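Local coordinates for hypothetical protein (Yersinia pestis, PDB 3V4H) that probably forms hexameric rings that build the tube of a type VI secretion system, as other Hcp-family proteins do, at residues W54-A59 against S76-C81; T126-T131 against I149-T154; M156-V161 against I173-D178. All coordinates share one frame; numbering follows the deposited sequence. Where two conformers were deposited one is given.

Interaction 1 of 3, residues W54-A59 against S76-C81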
loop_
_atom_site.group_PDB
_atom_site.type_symbol
_atom_site.label_atom_id
_atom_site.label_comp_id
_atom_site.label_asym_id
_atom_site.label_seq_id
_atom_site.Cartn_x
_atom_site.Cartn_y
_atom_site.Cartn_z
ATOM N N TRP A 54 -13.092 6.366 -15.690
ATOM C CA TRP A 54 -12.295 7.332 -16.455
ATOM C C TRP A 54 -11.577 8.303 -15.597
ATOM O O TRP A 54 -11.916 8.497 -14.450
ATOM C CB TRP A 54 -13.183 8.119 -17.451
ATOM C CG TRP A 54 -14.195 8.996 -16.782
ATOM C CD1 TRP A 54 -15.360 8.603 -16.137
ATOM C CD2 TRP A 54 -14.163 10.449 -16.641
ATOM N NE1 TRP A 54 -16.007 9.683 -15.632
ATOM C CE2 TRP A 54 -15.349 10.816 -15.906
ATOM C CE3 TRP A 54 -13.311 11.435 -17.059
ATOM C CZ2 TRP A 54 -15.645 12.147 -15.594
ATOM C CZ3 TRP A 54 -13.615 12.777 -16.752
ATOM C CH2 TRP A 54 -14.744 13.118 -16.059
ATOM N N ASN A 55 -10.587 8.998 -16.161
ATOM C CA ASN A 55 -9.990 10.053 -15.437
ATOM C C ASN A 55 -9.171 10.895 -16.405
ATOM O O ASN A 55 -8.965 10.461 -17.521
ATOM C CB ASN A 55 -9.147 9.535 -14.273
ATOM C CG ASN A 55 -8.009 8.659 -14.743
ATOM O OD1 ASN A 55 -7.032 9.145 -15.312
ATOM N ND2 ASN A 55 -8.138 7.371 -14.517
ATOM N N TRP A 56 -8.878 12.124 -15.991
ATOM C CA TRP A 56 -8.220 13.129 -16.817
ATOM C C TRP A 56 -7.799 14.246 -15.923
ATOM O O TRP A 56 -8.535 14.620 -14.982
ATOM C CB TRP A 56 -9.218 13.696 -17.839
ATOM C CG TRP A 56 -8.530 14.586 -18.805
ATOM C CD1 TRP A 56 -7.330 14.345 -19.441
ATOM C CD2 TRP A 56 -8.932 15.930 -19.243
ATOM N NE1 TRP A 56 -6.980 15.406 -20.239
ATOM C CE2 TRP A 56 -7.896 16.394 -20.145
ATOM C CE3 TRP A 56 -10.010 16.751 -18.986
ATOM C CZ2 TRP A 56 -7.958 17.639 -20.770
ATOM C CZ3 TRP A 56 -10.059 18.014 -19.601
ATOM C CH2 TRP A 56 -9.060 18.434 -20.490
ATOM N N ASP A 57 -6.614 14.780 -16.133
ATOM C CA ASP A 57 -6.233 15.973 -15.370
ATOM C C ASP A 57 -5.367 16.963 -16.079
ATOM O O ASP A 57 -4.749 16.676 -17.059
ATOM C CB ASP A 57 -5.566 15.626 -14.070
ATOM C CG ASP A 57 -4.337 14.870 -14.266
ATOM O OD1 ASP A 57 -4.080 14.572 -15.428
ATOM O OD2 ASP A 57 -3.669 14.567 -13.240
ATOM N N VAL A 58 -5.342 18.135 -15.475
ATOM C CA VAL A 58 -4.710 19.296 -15.973
ATOM C C VAL A 58 -4.106 19.996 -14.762
ATOM O O VAL A 58 -4.746 20.121 -13.689
ATOM C CB VAL A 58 -5.795 20.169 -16.636
ATOM C CG1 VAL A 58 -5.345 21.595 -16.756
ATOM C CG2 VAL A 58 -6.201 19.577 -17.983
ATOM N N ALA A 59 -2.886 20.468 -14.937
ATOM C CA ALA A 59 -2.127 21.073 -13.862
ATOM C C ALA A 59 -1.317 22.243 -14.403
ATOM O O ALA A 59 -0.859 22.221 -15.549
ATOM C CB ALA A 59 -1.204 20.041 -13.236
ATOM N N SER A 76 -0.172 21.734 -18.278
ATOM C CA SER A 76 0.116 20.320 -18.558
ATOM C C SER A 76 -1.186 19.540 -18.481
ATOM O O SER A 76 -1.818 19.486 -17.409
ATOM C CB SER A 76 1.111 19.722 -17.547
ATOM O OG SER A 76 2.446 20.099 -17.885
ATOM N N VAL A 77 -1.555 18.939 -19.613
ATOM C CA VAL A 77 -2.850 18.334 -19.841
ATOM C C VAL A 77 -2.660 16.836 -20.048
ATOM O O VAL A 77 -2.032 16.453 -21.003
ATOM C CB VAL A 77 -3.486 18.915 -21.113
ATOM C CG1 VAL A 77 -4.860 18.326 -21.359
ATOM C CG2 VAL A 77 -3.561 20.441 -21.022
ATOM N N SER A 78 -3.238 15.991 -19.193
ATOM C CA SER A 78 -3.006 14.546 -19.341
ATOM C C SER A 78 -3.783 13.892 -20.504
ATOM O O SER A 78 -4.676 14.497 -21.102
ATOM C CB SER A 78 -3.234 13.815 -18.017
ATOM O OG SER A 78 -4.642 13.641 -17.727
ATOM N N ASP A 79 -3.399 12.663 -20.839
ATOM C CA ASP A 79 -4.115 11.833 -21.787
ATOM C C ASP A 79 -5.438 11.601 -21.143
ATOM O O ASP A 79 -5.476 11.606 -19.944
ATOM C CB ASP A 79 -3.407 10.470 -21.931
ATOM C CG ASP A 79 -2.173 10.552 -22.833
ATOM O OD1 ASP A 79 -2.017 11.578 -23.483
ATOM O OD2 ASP A 79 -1.389 9.585 -22.913
ATOM N N PHE A 80 -6.512 11.477 -21.906
ATOM C CA PHE A 80 -7.819 11.018 -21.342
ATOM C C PHE A 80 -7.660 9.529 -21.223
ATOM O O PHE A 80 -6.992 8.925 -22.064
ATOM C CB PHE A 80 -8.995 11.370 -22.261
ATOM C CG PHE A 80 -10.363 11.163 -21.629
ATOM C CD1 PHE A 80 -10.920 12.110 -20.786
ATOM C CD2 PHE A 80 -11.066 10.021 -21.893
ATOM C CE1 PHE A 80 -12.169 11.915 -20.258
ATOM C CE2 PHE A 80 -12.318 9.827 -21.353
ATOM C CZ PHE A 80 -12.848 10.754 -20.515
ATOM N N CYS A 81 -8.223 8.972 -20.132
ATOM C CA CYS A 81 -8.171 7.566 -19.751
ATOM C C CYS A 81 -9.598 7.057 -19.587
ATOM O O CYS A 81 -10.457 7.787 -19.038
ATOM C CB CYS A 81 -7.482 7.390 -18.374
ATOM S SG CYS A 81 -5.667 7.573 -18.377
#

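Interaction 2 of 3, residues T126-T131 against I149-T154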
loop_
_atom_site.group_PDB
_atom_site.type_symbol
_atom_site.label_atom_id
_atom_site.label_comp_id
_atom_site.label_asym_id
_atom_site.label_seq_id
_atom_site.Cartn_x
_atom_site.Cartn_y
_atom_site.Cartn_z
ATOM N N THR A 126 -10.760 16.262 -30.335
ATOM C CA THR A 126 -10.386 16.311 -31.730
ATOM C C THR A 126 -8.971 15.835 -31.976
ATOM O O THR A 126 -8.072 16.145 -31.196
ATOM C CB THR A 126 -10.453 17.745 -32.238
ATOM O OG1 THR A 126 -11.811 18.134 -32.212
ATOM C CG2 THR A 126 -9.928 17.867 -33.679
ATOM N N ASP A 127 -8.797 15.108 -33.085
ATOM C CA ASP A 127 -7.514 14.597 -33.513
ATOM C C ASP A 127 -6.857 13.748 -32.431
ATOM O O ASP A 127 -5.842 14.134 -31.854
ATOM C CB ASP A 127 -6.607 15.754 -33.907
ATOM C CG ASP A 127 -5.480 15.321 -34.766
ATOM O OD1 ASP A 127 -5.614 14.263 -35.422
ATOM O OD2 ASP A 127 -4.462 16.042 -34.801
ATOM N N VAL A 128 -7.439 12.570 -32.208
ATOM C CA VAL A 128 -7.069 11.676 -31.107
ATOM C C VAL A 128 -6.080 10.589 -31.559
ATOM O O VAL A 128 -6.184 10.068 -32.683
ATOM C CB VAL A 128 -8.326 11.003 -30.529
ATOM C CG1 VAL A 128 -7.939 9.865 -29.587
ATOM C CG2 VAL A 128 -9.199 12.034 -29.812
ATOM N N ILE A 129 -5.096 10.301 -30.714
ATOM C CA ILE A 129 -4.157 9.195 -30.933
ATOM C C ILE A 129 -4.174 8.317 -29.690
ATOM O O ILE A 129 -4.114 8.815 -28.571
ATOM C CB ILE A 129 -2.730 9.688 -31.185
ATOM C CG1 ILE A 129 -2.694 10.530 -32.465
ATOM C CG2 ILE A 129 -1.753 8.513 -31.280
ATOM C CD1 ILE A 129 -1.351 11.157 -32.751
ATOM N N ILE A 130 -4.309 7.018 -29.900
ATOM C CA ILE A 130 -4.375 6.054 -28.832
ATOM C C ILE A 130 -2.972 5.759 -28.396
ATOM O O ILE A 130 -2.180 5.241 -29.161
ATOM C CB ILE A 130 -5.139 4.801 -29.262
ATOM C CG1 ILE A 130 -6.566 5.211 -29.628
ATOM C CG2 ILE A 130 -5.211 3.768 -28.115
ATOM C CD1 ILE A 130 -7.311 4.121 -30.343
ATOM N N THR A 131 -2.667 6.155 -27.169
ATOM C CA THR A 131 -1.317 6.128 -26.613
ATOM C C THR A 131 -1.037 4.899 -25.740
ATOM O O THR A 131 0.126 4.568 -25.489
ATOM C CB THR A 131 -1.150 7.336 -25.721
ATOM O OG1 THR A 131 -2.232 7.328 -24.753
ATOM C CG2 THR A 131 -1.212 8.589 -26.579
ATOM N N ILE A 149 -7.870 2.319 -21.770
ATOM C CA ILE A 149 -7.418 3.050 -22.959
ATOM C C ILE A 149 -7.122 4.488 -22.521
ATOM O O ILE A 149 -7.912 5.075 -21.741
ATOM C CB ILE A 149 -8.474 2.968 -24.068
ATOM C CG1 ILE A 149 -8.476 1.548 -24.648
ATOM C CG2 ILE A 149 -8.180 3.979 -25.177
ATOM C CD1 ILE A 149 -9.851 1.038 -24.983
ATOM N N ARG A 150 -5.924 4.952 -22.892
ATOM C CA ARG A 150 -5.502 6.337 -22.818
ATOM C C ARG A 150 -5.300 6.914 -24.207
ATOM O O ARG A 150 -4.879 6.194 -25.110
ATOM C CB ARG A 150 -4.168 6.436 -22.121
ATOM C CG ARG A 150 -4.224 5.745 -20.793
ATOM C CD ARG A 150 -3.092 6.126 -19.886
ATOM N NE ARG A 150 -3.226 5.384 -18.636
ATOM C CZ ARG A 150 -2.388 5.480 -17.616
ATOM N NH1 ARG A 150 -1.335 6.291 -17.681
ATOM N NH2 ARG A 150 -2.609 4.759 -16.524
ATOM N N PHE A 151 -5.602 8.194 -24.386
ATOM C CA PHE A 151 -5.411 8.835 -25.707
ATOM C C PHE A 151 -5.002 10.295 -25.671
ATOM O O PHE A 151 -5.275 11.026 -24.707
ATOM C CB PHE A 151 -6.620 8.621 -26.635
ATOM C CG PHE A 151 -7.943 9.206 -26.142
ATOM C CD1 PHE A 151 -8.215 10.552 -26.246
ATOM C CD2 PHE A 151 -8.943 8.380 -25.690
ATOM C CE1 PHE A 151 -9.443 11.070 -25.875
ATOM C CE2 PHE A 151 -10.177 8.887 -25.299
ATOM C CZ PHE A 151 -10.425 10.237 -25.415
ATOM N N SER A 152 -4.261 10.659 -26.708
ATOM C CA SER A 152 -3.824 12.022 -27.019
ATOM C C SER A 152 -4.921 12.815 -27.665
ATOM O O SER A 152 -5.783 12.210 -28.275
ATOM C CB SER A 152 -2.758 11.952 -28.102
ATOM O OG SER A 152 -1.568 12.319 -27.522
ATOM N N PHE A 153 -4.839 14.154 -27.618
ATOM C CA PHE A 153 -5.738 14.996 -28.419
ATOM C C PHE A 153 -5.174 16.415 -28.599
ATOM O O PHE A 153 -4.350 16.894 -27.814
ATOM C CB PHE A 153 -7.172 15.001 -27.842
ATOM C CG PHE A 153 -7.238 15.394 -26.395
ATOM C CD1 PHE A 153 -7.359 16.735 -26.021
ATOM C CD2 PHE A 153 -7.130 14.439 -25.404
ATOM C CE1 PHE A 153 -7.370 17.113 -24.694
ATOM C CE2 PHE A 153 -7.180 14.796 -24.061
ATOM C CZ PHE A 153 -7.294 16.119 -23.701
ATOM N N THR A 154 -5.554 17.075 -29.687
ATOM C CA THR A 154 -5.072 18.428 -29.933
ATOM C C THR A 154 -6.035 19.487 -29.407
ATOM O O THR A 154 -5.605 20.569 -29.060
ATOM C CB THR A 154 -4.751 18.629 -31.428
ATOM O OG1 THR A 154 -5.832 18.098 -32.198
ATOM C CG2 THR A 154 -3.475 17.875 -31.781
#

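Interaction 3 of 3, residues M156-V161 against I173-D178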
loop_
_atom_site.group_PDB
_atom_site.type_symbol
_atom_site.label_atom_id
_atom_site.label_comp_id
_atom_site.label_asym_id
_atom_site.label_seq_id
_atom_site.Cartn_x
_atom_site.Cartn_y
_atom_site.Cartn_z
ATOM N N MET A 156 -10.077 19.973 -27.148
ATOM C CA MET A 156 -11.254 19.413 -26.499
ATOM C C MET A 156 -12.272 20.490 -26.167
ATOM O O MET A 156 -11.913 21.637 -25.973
ATOM C CB MET A 156 -10.847 18.686 -25.196
ATOM C CG MET A 156 -10.244 19.539 -24.080
ATOM S SD MET A 156 -11.424 20.474 -23.073
ATOM C CE MET A 156 -12.602 19.205 -22.744
ATOM N N THR A 157 -13.534 20.093 -26.026
ATOM C CA THR A 157 -14.578 20.959 -25.494
ATOM C C THR A 157 -15.268 20.231 -24.368
ATOM O O THR A 157 -15.520 19.032 -24.487
ATOM C CB THR A 157 -15.575 21.303 -26.591
ATOM O OG1 THR A 157 -14.967 22.267 -27.475
ATOM C CG2 THR A 157 -16.844 21.922 -26.024
ATOM N N GLN A 158 -15.564 20.926 -23.270
ATOM C CA GLN A 158 -16.320 20.305 -22.192
ATOM C C GLN A 158 -17.557 21.126 -21.963
ATOM O O GLN A 158 -17.457 22.334 -21.711
ATOM C CB GLN A 158 -15.455 20.249 -20.911
ATOM C CG GLN A 158 -16.122 19.680 -19.688
ATOM C CD GLN A 158 -15.364 20.038 -18.406
ATOM O OE1 GLN A 158 -15.124 21.205 -18.128
ATOM N NE2 GLN A 158 -14.969 19.034 -17.656
ATOM N N ASP A 159 -18.718 20.473 -22.049
ATOM C CA ASP A 159 -20.014 21.114 -21.815
ATOM C C ASP A 159 -20.717 20.498 -20.631
ATOM O O ASP A 159 -20.897 19.268 -20.584
ATOM C CB ASP A 159 -20.935 20.926 -23.011
ATOM C CG ASP A 159 -20.445 21.640 -24.283
ATOM O OD1 ASP A 159 -19.996 22.803 -24.250
ATOM O OD2 ASP A 159 -20.521 20.997 -25.335
ATOM N N TYR A 160 -21.107 21.329 -19.673
ATOM C CA TYR A 160 -21.948 20.890 -18.575
ATOM C C TYR A 160 -23.343 21.517 -18.725
ATOM O O TYR A 160 -23.491 22.758 -18.844
ATOM C CB TYR A 160 -21.265 21.322 -17.254
ATOM C CG TYR A 160 -22.067 20.974 -16.026
ATOM C CD1 TYR A 160 -21.857 19.787 -15.374
ATOM C CD2 TYR A 160 -23.051 21.834 -15.527
ATOM C CE1 TYR A 160 -22.629 19.424 -14.292
ATOM C CE2 TYR A 160 -23.832 21.478 -14.431
ATOM C CZ TYR A 160 -23.579 20.255 -13.808
ATOM O OH TYR A 160 -24.296 19.852 -12.688
ATOM N N VAL A 161 -24.353 20.676 -18.722
ATOM C CA VAL A 161 -25.687 21.060 -19.079
ATOM C C VAL A 161 -26.478 21.173 -17.780
ATOM O O VAL A 161 -26.517 20.222 -17.020
ATOM C CB VAL A 161 -26.307 19.980 -20.014
ATOM C CG1 VAL A 161 -27.779 20.264 -20.279
ATOM C CG2 VAL A 161 -25.537 19.863 -21.342
ATOM N N ILE A 173 -22.702 25.348 -19.609
ATOM C CA ILE A 173 -21.438 26.042 -19.324
ATOM C C ILE A 173 -20.342 25.262 -19.983
ATOM O O ILE A 173 -20.241 24.071 -19.797
ATOM C CB ILE A 173 -21.054 26.119 -17.826
ATOM C CG1 ILE A 173 -22.179 26.768 -17.060
ATOM C CG2 ILE A 173 -19.765 26.956 -17.667
ATOM C CD1 ILE A 173 -23.000 25.747 -16.316
ATOM N N SER A 174 -19.430 25.953 -20.631
ATOM C CA SER A 174 -18.481 25.283 -21.472
ATOM C C SER A 174 -17.087 25.805 -21.253
ATOM O O SER A 174 -16.868 26.970 -20.867
ATOM C CB SER A 174 -18.818 25.610 -22.939
ATOM O OG SER A 174 -20.025 25.019 -23.320
ATOM N N ALA A 175 -16.143 24.965 -21.607
ATOM C CA ALA A 175 -14.770 25.338 -21.602
ATOM C C ALA A 175 -14.268 24.683 -22.851
ATOM O O ALA A 175 -14.826 23.676 -23.275
ATOM C CB ALA A 175 -14.081 24.763 -20.378
ATOM N N ASN A 176 -13.232 25.240 -23.444
ATOM C CA ASN A 176 -12.568 24.557 -24.529
ATOM C C ASN A 176 -11.068 24.811 -24.469
ATOM O O ASN A 176 -10.615 25.726 -23.781
ATOM C CB ASN A 176 -13.173 24.968 -25.870
ATOM C CG ASN A 176 -12.818 26.375 -26.258
ATOM O OD1 ASN A 176 -12.068 26.589 -27.215
ATOM N ND2 ASN A 176 -13.325 27.355 -25.504
ATOM N N TYR A 177 -10.283 23.991 -25.153
ATOM C CA TYR A 177 -8.824 24.172 -25.118
ATOM C C TYR A 177 -8.184 23.569 -26.344
ATOM O O TYR A 177 -8.667 22.589 -26.904
ATOM C CB TYR A 177 -8.212 23.573 -23.830
ATOM C CG TYR A 177 -6.700 23.633 -23.759
ATOM C CD1 TYR A 177 -6.031 24.824 -23.449
ATOM C CD2 TYR A 177 -5.933 22.495 -24.039
ATOM C CE1 TYR A 177 -4.649 24.865 -23.407
ATOM C CE2 TYR A 177 -4.557 22.522 -24.005
ATOM C CZ TYR A 177 -3.919 23.704 -23.699
ATOM O OH TYR A 177 -2.548 23.678 -23.682
ATOM N N ASP A 178 -7.062 24.154 -26.718
ATOM C CA ASP A 178 -6.394 23.821 -27.940
ATOM C C ASP A 178 -4.915 23.759 -27.645
ATOM O O ASP A 178 -4.350 24.744 -27.158
ATOM C CB ASP A 178 -6.670 24.932 -28.927
ATOM C CG ASP A 178 -6.310 24.561 -30.332
ATOM O OD1 ASP A 178 -7.193 24.741 -31.194
ATOM O OD2 ASP A 178 -5.163 24.100 -30.575
#

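Interaction 1 of 3, residues W54-A59 against S76-C81
Ser78 O takes the indole NE1 of Trp56 at 2.6 Å. The carbonyl oxygen lies in the ring plane, at the N-H edge, although the N-H itself comes in from above the carbonyl plane and the bond is bent, 139° at the hydrogen. With CG anti to the backbone N (chi1 -173°), the indole of Trp56 is swung across to the segment 76-81, where its benzo edge meets a methyl as well: CZ2 lies 3.2 Å from Val77 CG1. Val58 CG2 sits over one face of the same indole and also touches Val77 CG1, at 3.8 Å. The backbones are antiparallel but not in one continuous register. Asn55 pairs with Cys81 and Ala59 with Ser76, each through two N-H···O bonds, and between Asn55 and Val58 the register slips by one residue, around Ser78 and Asp79. Ser78 N still reaches Asp57 O in a nearly straight bond. Strand 53-59 is the outermost strand, within the chain, of the four-stranded sheet of the Hcp beta-barrel; it pairs antiparallel with a strand of a neighbouring subunit, so the sheet runs on across the interface. On the inner face, Phe80 CE1 packs 3.4 Å from Trp54 CE3, rim to rim with planes 22° apart, while Phe80 CD1 rests 3.8 Å from Trp56 CB. Phe108 and Phe125 extend this aromatic cluster into the core.

Interaction 2 of 3, residues T126-T131 against I149-T154
Thr131 turns its side chain toward Arg150, and its first torsion (chi1 54°) sets OG1 between the backbone N and the carbonyl carbon. From CB, which stands 3.9 Å from Arg150 O, the two branches part. OG1 comes within 2.9 Å of that same Arg150 O and lies beside Arg150 CB; its hydrogen-bond partner outside the two segments is Asp79 OD2. The methyl CG2 goes the other way along the strand, to 3.7 Å from Ser152 N. Thr131 N bonds to the same Arg150 O at 3.0 Å. Ile129 and Ser152 form the hydrogen-bonded pair, bonded both ways, with Ser152 N to Ile129 O short at 2.6 Å. Strands 128-138 and 146-152 form a beta hairpin of the smaller sheet, and their short segments run at 137° to each other. On the inner face, Val128 CG1 presses against the ring of Phe151, 3.4 Å from CD1, while Ile130 and Ile149 meet more distantly through their CG2 methyls. Helix 90-99 covers this isoleucine pair, whereas Phe125 meets the Phe151 ring edge-to-face. At the far end the chain turns a corner at Asp127. There Thr126 O receives both Thr154 N and Thr154 OG1, each at 3.1 Å; the amide arrives nearly in line with the C=O, the hydroxyl from above the carbonyl plane. Thr154 OG1 is also close to Asp127 CB, while Asp127 OD1 shares a hydrogen bond with His102 ND1.

Interaction 3 of 3, residues M156-V161 against I173-D178
Tyr160 and Ile173 make the one direct apolar side-chain contact of this pair of strands. They lie side by side and point the same way, with Ile173 CD1 at the edge of the phenol ring, 4.0 Å from CD2. With CG opposite the backbone N (chi1 178°), the Tyr160 ring lies alongside Ile173. Beneath them the backbone is held firmly: Tyr160 N to Ile173 O is 2.9 Å and almost perfectly straight, 179° at the hydrogen, and Ile173 N returns the bond to Tyr160 O at 2.8 Å. Gln158 with Ala175 and Met156 with Tyr177 repeat this double bonding. Strands 155-162 and 171-178 thus form a regular antiparallel beta hairpin at the margin of the larger sheet, 171-178 being its last strand within the chain. Met156, Gln158, Tyr160, Ile173, Ala175 and Tyr177 share one face, and a neighbouring subunit packs on it, with its Pro91 on Gln158, Ser95 on Ala175 and Leu98 on Tyr177.

The other face is looser and more open to solvent. Thr157 OG1 lies 3.6 Å from Asn176 CB, and the Asn176 amide leads away from the neighbouring strand. One polar link bridges this side: Ser174 OG gives a hydrogen bond to Asp159 OD1, though the modelled distance of 2.4 Å is too short to trust in detail. Both groups stand beside their own backbone N, anti to the carbonyl carbon, torsions that turn hydroxyl and carboxylate toward each other across the non-hydrogen-bonded pair.

Overall arrangement
Interactions 1 and 2 belong to the same four-stranded sheet, their centres about 11 Å apart, and they join where strands 76-85 and 146-152 run next to each other: Phe80 O lies 2.8 Å from Phe151 N. Aromatic packing continues the link, with Trp56 CZ2 3.4 Å from Phe153 CZ. Interaction 3 lies in the six-stranded sheet, its centre about 14 Å from that of interaction 1 and about 17 Å from that of interaction 2. The two sheets touch where Trp56 CH2 meets Met156 CG at 3.9 Å and Val77 CG2 meets Tyr177 CE2 at 3.8 Å. Interactions 1 and 3 both also meet a neighbouring subunit, consistent with ring assembly in this six-chain assembly.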